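Lysozyme (Meretrix lusoria, PDB 3AYQ) hydrolyses the beta-1,4 linkages of bacterial peptidoglycan and of chitin oligomers, acting as a bacteriolytic invertebrate-type lysozyme that also has chitinase activity. Local coordinates at residues 13-18 with 35-40; 43-48 with 66-71; 88-93 with 107-112. All coordinates share one frame; numbering follows the deposited sequence.

Interaction 1: 13-18 with 35-40; sequences CICKME and CGYFQI. With 4NN (N-[(5S,6R)-5-hydroxy-6-(hydroxymethyl)-2-oxo-5,6-dihydro-2H-pyran-3-yl]acetamide), chain B; NAG (2-acetamido-2-deoxy-beta-D-glucopyranose), chain C.
One face of the Phe-38 ring is taken by Cys-15, whose CB sits 4.1 Å from the ring centroid, 29° off the normal, in a CH-pi contact. Its sulfur reaches the same ring obliquely and meets the neighbouring Tyr-37 ring at the edge, with SG 3.8 Å from Tyr-37 CD2. Holding SG anti to the backbone N (chi1 -167°) puts it within contact of both rings; it is bonded onward to Cys-21. At the Phe-38 edge, near the ring plane, lies Ile-14, its CG2 3.8 Å from CD2.

A turn further along helix 8-19, Glu-18 lies against the type I turn 36-39, its CG 3.5 Å from Phe-38 O. At the end of the turn, Gln-39 folds back: NE2 gives Gly-36 O a nearly straight 3.0 Å bond and also pairs with Gly-25 O, while OE1 is bonded to Ser-34 OG. Gln-39 and Ile-40 both face Cys-35, a G1 beta bulge between strands 32-35 and 40-41.

OE2 of Glu-18, the predicted proton donor, accepts from O6 of the inhibitor 4NN at 2.7 Å and is also bonded to Tyr-108 OH. These two partners probably limit rotation of the carboxylate, where an apolar patch gives way to the glycan.

Interaction 2: 43-48 with 66-71; sequences AYWIDC and SLCVQN. With NAG (2-acetamido-2-deoxy-beta-D-glucopyranose), chain D; NAG (2-acetamido-2-deoxy-beta-D-glucopyranose), chain C; NAG (2-acetamido-2-deoxy-beta-D-glucopyranose), chain E.
Tyr-44 points its ring edge at helix 62-80: Cys-68 SG lies 3.6 Å from CD1, near the ring plane, while the hydroxyl passes obliquely alongside Val-69, with OH 3.4 Å from Val-69 CA. Holding CG anti to the backbone N (chi1 -175°) carries the ring in this direction. One ring face receives the acetamide methyl of the chain C NAG, C8 being 3.2 Å from CD2, and OH is hydrogen-bonded to His-93 ND1. The next residue, Trp-45, approaches the same sulfur only loosely and obliquely, while its NE1 is bonded to Pro-51 O.

These residues belong to the substrate-binding run of helix 42-47, which lines the glycan cleft of this I-type lysozyme; its segment 43-47 crosses segment 66-71 at 68°, the axes coming within 9.3 Å. Ile-46 offers CG2 to the acetamide methyl of the chain D NAG. Asp-47 turns to the sugars as well: OD1 accepts from N2 of the chain D NAG at 3.0 Å, and OD2 from O6 of the chain E NAG, with Tyr-76 OH as a second partner of OD2.

Just past the helix, Cys-48 forms the disulfide to Cys-68, SG to SG 2.0 Å, with a torsion of -95° about the S-S bond. Its carbonyl then accepts from the amide of Asn-71, ND2 to O 3.2 Å, nearly along the C=O axis though bent at the hydrogen.

Interaction 3: 88-93 with 107-112; sequences GFAREH and GYWNRL. With NAG (2-acetamido-2-deoxy-beta-D-glucopyranose), chain C.
Ala-90 points its methyl into segment 107-112 and meets three side chains with it: CB is 3.9 Å from each of Tyr-108 CE1, Trp-109 CE3 and Leu-112 CD1. The methyl lies in the plane of the Tyr-108 ring, at its edge, whereas it comes to the indole of Trp-109 obliquely. The carbonyl of Ala-90 is closer still to the tyrosine, with O 3.4 Å from Tyr-108 CE1. On the flank, Arg-91 lays its CG against Trp-109 CB at 4.2 Å; the bend at chi3 (60°) then leads the guanidinium toward Thr-105 OG1 and Lys-102 O, to which NE and NH2 are bonded.

With the Ala-90 methyl between them, the axes of the two segments come within 9.1 Å, at 122° between their directions. Tyr-108 extends past Ala-90 until its hydroxyl lies at the edge of the His-93 ring, 4.0 Å from CD2.

His-93 is fixed on both ring nitrogens, ND1 by the tyrosine of segment 43-48 and NE2 by Phe-38 O. One face of the imidazole carries the acetamide methyl of the chain C NAG, C8 being 3.3 Å from CE1. The backbone takes part too, since His-93 O accepts from N2 of this sugar at 2.9 Å. The helix pair thus joins a substrate-binding histidine of the lysozyme glycan cleft to a tyrosine hydrogen-bonded to the predicted proton donor, Glu-18.

How the interactions relate
All three contacts are largely buried, and each reaches the chain C NAG. Interaction 1 joins a helix to the turn between two strands through sulfur, ring and carboxylate; interaction 2 joins two helices, and its segment 43-48 meets the sugars further along the cleft; interaction 3 joins two helices by apolar packing. Only interaction 2 has a hydrogen bond and a covalent link between its segments. Hydrogen bonds from residues 88-93 tie interaction 3 to both others, and a further one from segment 107-112 reaches the carboxylate of interaction 1. Interactions 1 and 2 meet through apolar atoms instead, Phe-38 CD2 lying 3.8 Å from Val-69 CG2.

Interaction 1: 13-18 with 35-40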
loop_
_atom_site.group_PDB
_atom_site.type_symbol
_atom_site.label_atom_id
_atom_site.label_comp_id
_atom_site.label_asym_id
_atom_site.label_seq_id
_atom_site.Cartn_x
_atom_site.Cartn_y
_atom_site.Cartn_z
ATOM N N CYS A 13 2.763 8.956 2.288
ATOM C CA CYS A 13 1.933 8.796 3.473
ATOM C C CYS A 13 1.723 7.334 3.829
ATOM O O CYS A 13 1.815 6.961 4.993
ATOM C CB CYS A 13 0.593 9.507 3.284
ATOM S SG CYS A 13 0.828 11.307 3.369
ATOM N N ILE A 14 1.459 6.503 2.827
ATOM C CA ILE A 14 1.259 5.087 3.084
ATOM C C ILE A 14 2.565 4.474 3.582
ATOM O O ILE A 14 2.569 3.681 4.524
ATOM C CB ILE A 14 0.792 4.341 1.811
ATOM C CG1 ILE A 14 -0.579 4.870 1.374
ATOM C CG2 ILE A 14 0.728 2.847 2.078
ATOM C CD1 ILE A 14 -1.065 4.325 0.041
ATOM N N CYS A 15 3.673 4.862 2.956
ATOM C CA CYS A 15 4.980 4.344 3.335
ATOM C C CYS A 15 5.271 4.682 4.796
ATOM O O CYS A 15 5.751 3.838 5.551
ATOM C CB CYS A 15 6.064 4.925 2.413
ATOM S SG CYS A 15 7.694 4.110 2.522
ATOM N N LYS A 16 4.969 5.913 5.198
ATOM C CA LYS A 16 5.201 6.329 6.578
ATOM C C LYS A 16 4.282 5.578 7.541
ATOM O O LYS A 16 4.692 5.185 8.631
ATOM C CB LYS A 16 4.977 7.834 6.717
ATOM C CG LYS A 16 6.009 8.683 5.999
ATOM C CD LYS A 16 5.637 10.157 6.096
ATOM C CE LYS A 16 6.647 11.036 5.380
ATOM N NZ LYS A 16 6.229 12.469 5.413
ATOM N N MET A 17 3.035 5.384 7.126
ATOM C CA MET A 17 2.046 4.681 7.935
ATOM C C MET A 17 2.449 3.230 8.209
ATOM O O MET A 17 2.291 2.728 9.320
ATOM C CB MET A 17 0.690 4.715 7.219
ATOM C CG MET A 17 -0.404 3.903 7.889
ATOM S SD MET A 17 -0.792 4.509 9.544
ATOM C CE MET A 17 -2.240 3.492 9.944
ATOM N N GLU A 18 2.989 2.566 7.194
ATOM C CA GLU A 18 3.378 1.166 7.313
ATOM C C GLU A 18 4.691 0.889 8.030
ATOM O O GLU A 18 4.801 -0.096 8.762
ATOM C CB GLU A 18 3.449 0.525 5.925
ATOM C CG GLU A 18 2.137 0.503 5.159
ATOM C CD GLU A 18 1.089 -0.375 5.805
ATOM O OE1 GLU A 18 1.450 -1.214 6.655
ATOM O OE2 GLU A 18 -0.101 -0.237 5.451
ATOM N N CYS A 35 5.886 -7.406 4.702
ATOM C CA CYS A 35 7.284 -6.971 4.698
ATOM C C CYS A 35 7.666 -5.635 4.073
ATOM O O CYS A 35 7.002 -5.131 3.176
ATOM C CB CYS A 35 8.145 -8.013 3.994
ATOM S SG CYS A 35 8.037 -9.734 4.560
ATOM N N GLY A 36 8.784 -5.096 4.553
ATOM C CA GLY A 36 9.348 -3.867 4.020
ATOM C C GLY A 36 8.666 -2.520 4.168
ATOM O O GLY A 36 7.795 -2.319 5.016
ATOM N N TYR A 37 9.095 -1.592 3.315
ATOM C CA TYR A 37 8.588 -0.220 3.295
ATOM C C TYR A 37 7.074 -0.075 3.316
ATOM O O TYR A 37 6.540 0.779 4.023
ATOM C CB TYR A 37 9.112 0.527 2.065
ATOM C CG TYR A 37 10.568 0.904 2.133
ATOM C CD1 TYR A 37 11.564 0.006 1.742
ATOM C CD2 TYR A 37 10.956 2.162 2.590
ATOM C CE1 TYR A 37 12.911 0.355 1.805
ATOM C CE2 TYR A 37 12.301 2.520 2.659
ATOM C CZ TYR A 37 13.271 1.614 2.266
ATOM O OH TYR A 37 14.599 1.966 2.338
ATOM N N PHE A 38 6.385 -0.884 2.516
ATOM C CA PHE A 38 4.931 -0.809 2.447
ATOM C C PHE A 38 4.218 -1.982 3.111
ATOM O O PHE A 38 3.006 -2.128 2.977
ATOM C CB PHE A 38 4.475 -0.684 0.986
ATOM C CG PHE A 38 4.791 0.648 0.366
ATOM C CD1 PHE A 38 6.076 0.937 -0.087
ATOM C CD2 PHE A 38 3.812 1.633 0.272
ATOM C CE1 PHE A 38 6.382 2.190 -0.621
ATOM C CE2 PHE A 38 4.105 2.888 -0.260
ATOM C CZ PHE A 38 5.391 3.167 -0.705
ATOM N N GLN A 39 4.974 -2.807 3.832
ATOM C CA GLN A 39 4.414 -3.961 4.526
ATOM C C GLN A 39 3.509 -4.789 3.625
ATOM O O GLN A 39 2.345 -5.041 3.937
ATOM C CB GLN A 39 3.666 -3.493 5.777
ATOM C CG GLN A 39 4.608 -2.979 6.854
ATOM C CD GLN A 39 5.425 -4.095 7.475
ATOM O OE1 GLN A 39 4.905 -4.900 8.248
ATOM N NE2 GLN A 39 6.708 -4.158 7.129
ATOM N N ILE A 40 4.078 -5.215 2.504
ATOM C CA ILE A 40 3.377 -6.007 1.507
ATOM C C ILE A 40 3.460 -7.501 1.784
ATOM O O ILE A 40 4.530 -8.035 2.079
ATOM C CB ILE A 40 3.956 -5.705 0.105
ATOM C CG1 ILE A 40 3.652 -4.253 -0.267
ATOM C CG2 ILE A 40 3.371 -6.641 -0.932
ATOM C CD1 ILE A 40 4.302 -3.806 -1.553
HETATM C C1 4NN B . -0.771 -5.398 7.652
HETATM O O1 4NN B . -0.089 -5.558 8.646
HETATM C C2 4NN B . -2.121 -5.211 7.828
HETATM N N2 4NN B . -2.582 -5.126 9.112
HETATM C C3 4NN B . -2.898 -5.183 6.669
HETATM C C4 4NN B . -2.231 -5.248 5.267
HETATM O O4 4NN B . -2.273 -6.472 4.609
HETATM C C5 4NN B . -0.724 -4.860 5.369
HETATM O O5 4NN B . -0.196 -5.562 6.465
HETATM C C6 4NN B . -0.370 -3.369 5.275
HETATM O O6 4NN B . -1.449 -2.592 5.688
HETATM C C7 4NN B . -3.854 -4.892 9.415
HETATM O O7 4NN B . -4.715 -4.785 8.567
HETATM C C8 4NN B . -4.228 -4.803 10.919
HETATM C C1 NAG C . -3.395 -6.669 3.800
HETATM C C2 NAG C . -2.842 -6.957 2.392
HETATM C C3 NAG C . -3.922 -7.471 1.427
HETATM C C4 NAG C . -4.801 -8.578 2.023
HETATM C C5 NAG C . -5.196 -8.190 3.456
HETATM C C6 NAG C . -6.009 -9.307 4.133
HETATM C C7 NAG C . -0.785 -5.900 1.590
HETATM C C8 NAG C . -0.133 -4.612 1.157
HETATM N N2 NAG C . -2.084 -5.850 1.845
HETATM O O3 NAG C . -3.393 -7.914 0.194
HETATM O O4 NAG C . -5.776 -8.862 1.381
HETATM O O5 NAG C . -4.095 -7.803 4.260
HETATM O O6 NAG C . -5.199 -10.309 4.699
HETATM O O7 NAG C . -0.104 -6.883 1.723
#

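Interaction 2: 43-48 with 66-71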
loop_
_atom_site.group_PDB
_atom_site.type_symbol
_atom_site.label_atom_id
_atom_site.label_comp_id
_atom_site.label_asym_id
_atom_site.label_seq_id
_atom_site.Cartn_x
_atom_site.Cartn_y
_atom_site.Cartn_z
ATOM N N ALA A 43 0.834 -12.510 -1.184
ATOM C CA ALA A 43 -0.301 -12.546 -2.105
ATOM C C ALA A 43 -0.456 -11.230 -2.857
ATOM O O ALA A 43 -0.801 -11.212 -4.037
ATOM C CB ALA A 43 -1.581 -12.862 -1.342
ATOM N N TYR A 44 -0.210 -10.128 -2.156
ATOM C CA TYR A 44 -0.307 -8.792 -2.734
ATOM C C TYR A 44 0.784 -8.655 -3.795
ATOM O O TYR A 44 0.548 -8.146 -4.895
ATOM C CB TYR A 44 -0.114 -7.755 -1.617
ATOM C CG TYR A 44 -0.294 -6.297 -1.995
ATOM C CD1 TYR A 44 0.700 -5.603 -2.677
ATOM C CD2 TYR A 44 -1.434 -5.592 -1.599
ATOM C CE1 TYR A 44 0.575 -4.236 -2.950
ATOM C CE2 TYR A 44 -1.574 -4.229 -1.869
ATOM C CZ TYR A 44 -0.563 -3.556 -2.540
ATOM O OH TYR A 44 -0.677 -2.203 -2.781
ATOM N N TRP A 45 1.975 -9.130 -3.452
ATOM C CA TRP A 45 3.117 -9.078 -4.349
ATOM C C TRP A 45 2.848 -9.895 -5.608
ATOM O O TRP A 45 3.260 -9.514 -6.699
ATOM C CB TRP A 45 4.356 -9.610 -3.631
ATOM C CG TRP A 45 5.563 -9.687 -4.498
ATOM C CD1 TRP A 45 6.351 -8.650 -4.910
ATOM C CD2 TRP A 45 6.120 -10.871 -5.071
ATOM N NE1 TRP A 45 7.370 -9.119 -5.705
ATOM C CE2 TRP A 45 7.252 -10.479 -5.821
ATOM C CE3 TRP A 45 5.773 -12.227 -5.025
ATOM C CZ2 TRP A 45 8.044 -11.399 -6.523
ATOM C CZ3 TRP A 45 6.560 -13.143 -5.723
ATOM C CH2 TRP A 45 7.681 -12.721 -6.462
ATOM N N ILE A 46 2.169 -11.027 -5.446
ATOM C CA ILE A 46 1.829 -11.876 -6.581
ATOM C C ILE A 46 0.832 -11.122 -7.455
ATOM O O ILE A 46 1.001 -11.028 -8.670
ATOM C CB ILE A 46 1.190 -13.204 -6.113
ATOM C CG1 ILE A 46 2.236 -14.051 -5.388
ATOM C CG2 ILE A 46 0.590 -13.953 -7.297
ATOM C CD1 ILE A 46 1.712 -15.383 -4.890
ATOM N N ASP A 47 -0.196 -10.561 -6.825
ATOM C CA ASP A 47 -1.220 -9.829 -7.563
ATOM C C ASP A 47 -0.708 -8.578 -8.282
ATOM O O ASP A 47 -1.279 -8.180 -9.296
ATOM C CB ASP A 47 -2.386 -9.468 -6.629
ATOM C CG ASP A 47 -3.358 -10.629 -6.422
ATOM O OD1 ASP A 47 -2.990 -11.786 -6.720
ATOM O OD2 ASP A 47 -4.492 -10.386 -5.947
ATOM N N CYS A 48 0.356 -7.955 -7.777
ATOM C CA CYS A 48 0.882 -6.759 -8.438
ATOM C C CYS A 48 1.890 -7.098 -9.538
ATOM O O CYS A 48 2.565 -6.212 -10.061
ATOM C CB CYS A 48 1.524 -5.794 -7.431
ATOM S SG CYS A 48 3.097 -6.373 -6.735
ATOM N N SER A 66 6.883 0.393 -4.040
ATOM C CA SER A 66 5.950 1.408 -4.516
ATOM C C SER A 66 5.418 1.059 -5.900
ATOM O O SER A 66 4.284 1.388 -6.231
ATOM C CB SER A 66 6.599 2.799 -4.527
ATOM O OG SER A 66 7.713 2.858 -5.398
ATOM N N LEU A 67 6.221 0.380 -6.712
ATOM C CA LEU A 67 5.751 0.001 -8.040
ATOM C C LEU A 67 4.661 -1.051 -7.875
ATOM O O LEU A 67 3.675 -1.064 -8.603
ATOM C CB LEU A 67 6.893 -0.571 -8.881
ATOM C CG LEU A 67 6.503 -1.062 -10.278
ATOM C CD1 LEU A 67 5.940 0.083 -11.108
ATOM C CD2 LEU A 67 7.717 -1.660 -10.949
ATOM N N CYS A 68 4.851 -1.933 -6.902
ATOM C CA CYS A 68 3.889 -2.991 -6.633
ATOM C C CYS A 68 2.554 -2.369 -6.229
ATOM O O CYS A 68 1.492 -2.835 -6.646
ATOM C CB CYS A 68 4.426 -3.893 -5.524
ATOM S SG CYS A 68 3.366 -5.289 -5.038
ATOM N N VAL A 69 2.614 -1.315 -5.420
ATOM C CA VAL A 69 1.406 -0.623 -4.986
ATOM C C VAL A 69 0.749 0.001 -6.214
ATOM O O VAL A 69 -0.462 -0.096 -6.393
ATOM C CB VAL A 69 1.728 0.489 -3.955
ATOM C CG1 VAL A 69 0.473 1.293 -3.635
ATOM C CG2 VAL A 69 2.287 -0.136 -2.688
ATOM N N GLN A 70 1.553 0.638 -7.062
ATOM C CA GLN A 70 1.036 1.262 -8.274
ATOM C C GLN A 70 0.311 0.228 -9.128
ATOM O O GLN A 70 -0.794 0.471 -9.588
ATOM C CB GLN A 70 2.179 1.886 -9.084
ATOM C CG GLN A 70 2.814 3.101 -8.425
ATOM C CD GLN A 70 1.946 4.343 -8.519
ATOM O OE1 GLN A 70 0.741 4.262 -8.767
ATOM N NE2 GLN A 70 2.558 5.503 -8.310
ATOM N N ASN A 71 0.938 -0.928 -9.335
ATOM C CA ASN A 71 0.332 -1.985 -10.139
ATOM C C ASN A 71 -0.911 -2.587 -9.480
ATOM O O ASN A 71 -1.867 -2.965 -10.164
ATOM C CB ASN A 71 1.350 -3.101 -10.420
ATOM C CG ASN A 71 2.494 -2.644 -11.307
ATOM O OD1 ASN A 71 2.394 -1.635 -12.002
ATOM N ND2 ASN A 71 3.589 -3.404 -11.302
HETATM C C1 NAG D . -6.595 -12.391 -4.057
HETATM C C2 NAG D . -6.074 -13.533 -4.927
HETATM C C3 NAG D . -6.697 -13.438 -6.333
HETATM C C4 NAG D . -8.211 -13.340 -6.244
HETATM C C5 NAG D . -8.610 -12.186 -5.328
HETATM C C6 NAG D . -10.136 -12.181 -5.133
HETATM C C7 NAG D . -3.784 -14.423 -4.445
HETATM C C8 NAG D . -2.346 -14.362 -4.890
HETATM N N2 NAG D . -4.621 -13.547 -4.998
HETATM O O3 NAG D . -6.352 -14.584 -7.052
HETATM O O4 NAG D . -8.771 -13.155 -7.509
HETATM O O5 NAG D . -7.995 -12.326 -4.062
HETATM O O6 NAG D . -10.523 -13.350 -4.448
HETATM O O7 NAG D . -4.111 -15.218 -3.593
HETATM C C1 NAG C . -3.395 -6.669 3.800
HETATM C C2 NAG C . -2.842 -6.957 2.392
HETATM C C3 NAG C . -3.922 -7.471 1.427
HETATM C C4 NAG C . -4.801 -8.578 2.023
HETATM C C5 NAG C . -5.196 -8.190 3.456
HETATM C C6 NAG C . -6.009 -9.307 4.133
HETATM C C7 NAG C . -0.785 -5.900 1.590
HETATM C C8 NAG C . -0.133 -4.612 1.157
HETATM N N2 NAG C . -2.084 -5.850 1.845
HETATM O O3 NAG C . -3.393 -7.914 0.194
HETATM O O4 NAG C . -5.776 -8.862 1.381
HETATM O O5 NAG C . -4.095 -7.803 4.260
HETATM O O6 NAG C . -5.199 -10.309 4.699
HETATM O O7 NAG C . -0.104 -6.883 1.723
HETATM C C1 NAG E . -5.762 -9.974 0.513
HETATM C C2 NAG E . -7.152 -10.619 0.296
HETATM C C3 NAG E . -7.118 -11.725 -0.772
HETATM C C4 NAG E . -6.340 -11.314 -2.021
HETATM C C5 NAG E . -5.014 -10.672 -1.574
HETATM C C6 NAG E . -4.121 -10.262 -2.748
HETATM C C7 NAG E . -8.799 -10.552 2.044
HETATM C C8 NAG E . -9.335 -11.167 3.284
HETATM N N2 NAG E . -7.725 -11.129 1.528
HETATM O O3 NAG E . -8.394 -12.153 -1.157
HETATM O O4 NAG E . -6.143 -12.576 -2.763
HETATM O O5 NAG E . -5.230 -9.582 -0.712
HETATM O O6 NAG E . -4.815 -9.441 -3.637
HETATM O O7 NAG E . -9.322 -9.582 1.569
#

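Interaction 3: 88-93 with 107-112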
loop_
_atom_site.group_PDB
_atom_site.type_symbol
_atom_site.label_atom_id
_atom_site.label_comp_id
_atom_site.label_asym_id
_atom_site.label_seq_id
_atom_site.Cartn_x
_atom_site.Cartn_y
_atom_site.Cartn_z
ATOM N N GLY A 88 -9.066 6.080 -1.350
ATOM C CA GLY A 88 -9.364 4.773 -1.904
ATOM C C GLY A 88 -8.140 3.871 -1.981
ATOM O O GLY A 88 -8.213 2.687 -1.657
ATOM N N PHE A 89 -7.010 4.424 -2.408
ATOM C CA PHE A 89 -5.778 3.644 -2.533
ATOM C C PHE A 89 -5.260 3.123 -1.190
ATOM O O PHE A 89 -4.816 1.981 -1.091
ATOM C CB PHE A 89 -4.691 4.486 -3.213
ATOM C CG PHE A 89 -5.027 4.889 -4.625
ATOM C CD1 PHE A 89 -4.625 6.125 -5.120
ATOM C CD2 PHE A 89 -5.755 4.042 -5.456
ATOM C CE1 PHE A 89 -4.946 6.514 -6.419
ATOM C CE2 PHE A 89 -6.079 4.424 -6.761
ATOM C CZ PHE A 89 -5.674 5.663 -7.240
ATOM N N ALA A 90 -5.312 3.955 -0.157
ATOM C CA ALA A 90 -4.842 3.537 1.160
ATOM C C ALA A 90 -5.684 2.378 1.690
ATOM O O ALA A 90 -5.156 1.391 2.210
ATOM C CB ALA A 90 -4.895 4.717 2.135
ATOM N N ARG A 91 -7.000 2.496 1.556
ATOM C CA ARG A 91 -7.897 1.455 2.030
ATOM C C ARG A 91 -7.704 0.161 1.242
ATOM O O ARG A 91 -7.789 -0.929 1.803
ATOM C CB ARG A 91 -9.346 1.946 1.961
ATOM C CG ARG A 91 -9.583 3.190 2.822
ATOM C CD ARG A 91 -11.045 3.633 2.838
ATOM N NE ARG A 91 -11.934 2.605 3.372
ATOM C CZ ARG A 91 -13.249 2.750 3.499
ATOM N NH1 ARG A 91 -13.829 3.884 3.133
ATOM N NH2 ARG A 91 -13.987 1.761 3.982
ATOM N N GLU A 92 -7.423 0.281 -0.052
ATOM C CA GLU A 92 -7.192 -0.898 -0.882
ATOM C C GLU A 92 -5.910 -1.586 -0.433
ATOM O O GLU A 92 -5.832 -2.810 -0.383
ATOM C CB GLU A 92 -7.063 -0.506 -2.357
ATOM C CG GLU A 92 -8.386 -0.223 -3.029
ATOM C CD GLU A 92 -9.187 -1.490 -3.270
ATOM O OE1 GLU A 92 -8.940 -2.175 -4.287
ATOM O OE2 GLU A 92 -10.053 -1.813 -2.436
ATOM N N HIS A 93 -4.903 -0.783 -0.105
ATOM C CA HIS A 93 -3.623 -1.320 0.332
ATOM C C HIS A 93 -3.784 -2.082 1.641
ATOM O O HIS A 93 -3.233 -3.166 1.816
ATOM C CB HIS A 93 -2.614 -0.186 0.527
ATOM C CG HIS A 93 -1.216 -0.660 0.776
ATOM N ND1 HIS A 93 -0.443 -1.245 -0.204
ATOM C CD2 HIS A 93 -0.459 -0.650 1.899
ATOM C CE1 HIS A 93 0.732 -1.576 0.305
ATOM N NE2 HIS A 93 0.747 -1.225 1.578
ATOM N N GLY A 107 -10.525 2.873 9.754
ATOM C CA GLY A 107 -9.583 3.243 10.796
ATOM C C GLY A 107 -8.178 3.462 10.282
ATOM O O GLY A 107 -7.446 4.310 10.796
ATOM N N TYR A 108 -7.800 2.696 9.265
ATOM C CA TYR A 108 -6.473 2.812 8.679
ATOM C C TYR A 108 -6.327 4.178 8.030
ATOM O O TYR A 108 -5.302 4.844 8.188
ATOM C CB TYR A 108 -6.259 1.705 7.646
ATOM C CG TYR A 108 -4.929 1.765 6.928
ATOM C CD1 TYR A 108 -4.796 2.463 5.728
ATOM C CD2 TYR A 108 -3.807 1.116 7.441
ATOM C CE1 TYR A 108 -3.578 2.512 5.057
ATOM C CE2 TYR A 108 -2.584 1.158 6.776
ATOM C CZ TYR A 108 -2.477 1.856 5.585
ATOM O OH TYR A 108 -1.266 1.902 4.926
ATOM N N TRP A 109 -7.365 4.594 7.310
ATOM C CA TRP A 109 -7.364 5.883 6.630
ATOM C C TRP A 109 -7.301 7.028 7.642
ATOM O O TRP A 109 -6.550 7.987 7.462
ATOM C CB TRP A 109 -8.619 6.013 5.758
ATOM C CG TRP A 109 -8.803 7.354 5.103
ATOM C CD1 TRP A 109 -9.920 8.138 5.152
ATOM C CD2 TRP A 109 -7.857 8.058 4.286
ATOM N NE1 TRP A 109 -9.733 9.284 4.421
ATOM C CE2 TRP A 109 -8.474 9.262 3.878
ATOM C CE3 TRP A 109 -6.549 7.790 3.859
ATOM C CZ2 TRP A 109 -7.829 10.200 3.065
ATOM C CZ3 TRP A 109 -5.904 8.729 3.046
ATOM C CH2 TRP A 109 -6.549 9.918 2.659
ATOM N N ASN A 110 -8.092 6.928 8.706
ATOM C CA ASN A 110 -8.092 7.969 9.724
ATOM C C ASN A 110 -6.762 8.061 10.468
ATOM O O ASN A 110 -6.303 9.156 10.779
ATOM C CB ASN A 110 -9.236 7.758 10.724
ATOM C CG ASN A 110 -10.576 8.184 10.171
ATOM O OD1 ASN A 110 -10.653 9.088 9.344
ATOM N ND2 ASN A 110 -11.647 7.551 10.642
ATOM N N ARG A 111 -6.145 6.920 10.752
ATOM C CA ARG A 111 -4.867 6.909 11.457
ATOM C C ARG A 111 -3.766 7.450 10.547
ATOM O O ARG A 111 -2.874 8.174 10.993
ATOM C CB ARG A 111 -4.522 5.484 11.901
ATOM C CG ARG A 111 -3.151 5.331 12.547
ATOM C CD ARG A 111 -3.156 5.655 14.039
ATOM N NE ARG A 111 -1.812 5.569 14.611
ATOM C CZ ARG A 111 -1.546 5.485 15.913
ATOM N NH1 ARG A 111 -2.534 5.474 16.799
ATOM N NH2 ARG A 111 -0.289 5.415 16.331
ATOM N N LEU A 112 -3.836 7.100 9.268
ATOM C CA LEU A 112 -2.848 7.555 8.300
ATOM C C LEU A 112 -2.861 9.079 8.182
ATOM O O LEU A 112 -1.814 9.711 8.066
ATOM C CB LEU A 112 -3.125 6.907 6.937
ATOM C CG LEU A 112 -2.281 7.324 5.728
ATOM C CD1 LEU A 112 -2.299 6.214 4.688
ATOM C CD2 LEU A 112 -2.817 8.627 5.145
HETATM C C1 NAG C . -3.395 -6.669 3.800
HETATM C C2 NAG C . -2.842 -6.957 2.392
HETATM C C3 NAG C . -3.922 -7.471 1.427
HETATM C C4 NAG C . -4.801 -8.578 2.023
HETATM C C5 NAG C . -5.196 -8.190 3.456
HETATM C C6 NAG C . -6.009 -9.307 4.133
HETATM C C7 NAG C . -0.785 -5.900 1.590
HETATM C C8 NAG C . -0.133 -4.612 1.157
HETATM N N2 NAG C . -2.084 -5.850 1.845
HETATM O O3 NAG C . -3.393 -7.914 0.194
HETATM O O4 NAG C . -5.776 -8.862 1.381
HETATM O O5 NAG C . -4.095 -7.803 4.260
HETATM O O6 NAG C . -5.199 -10.309 4.699
HETATM O O7 NAG C . -0.104 -6.883 1.723
#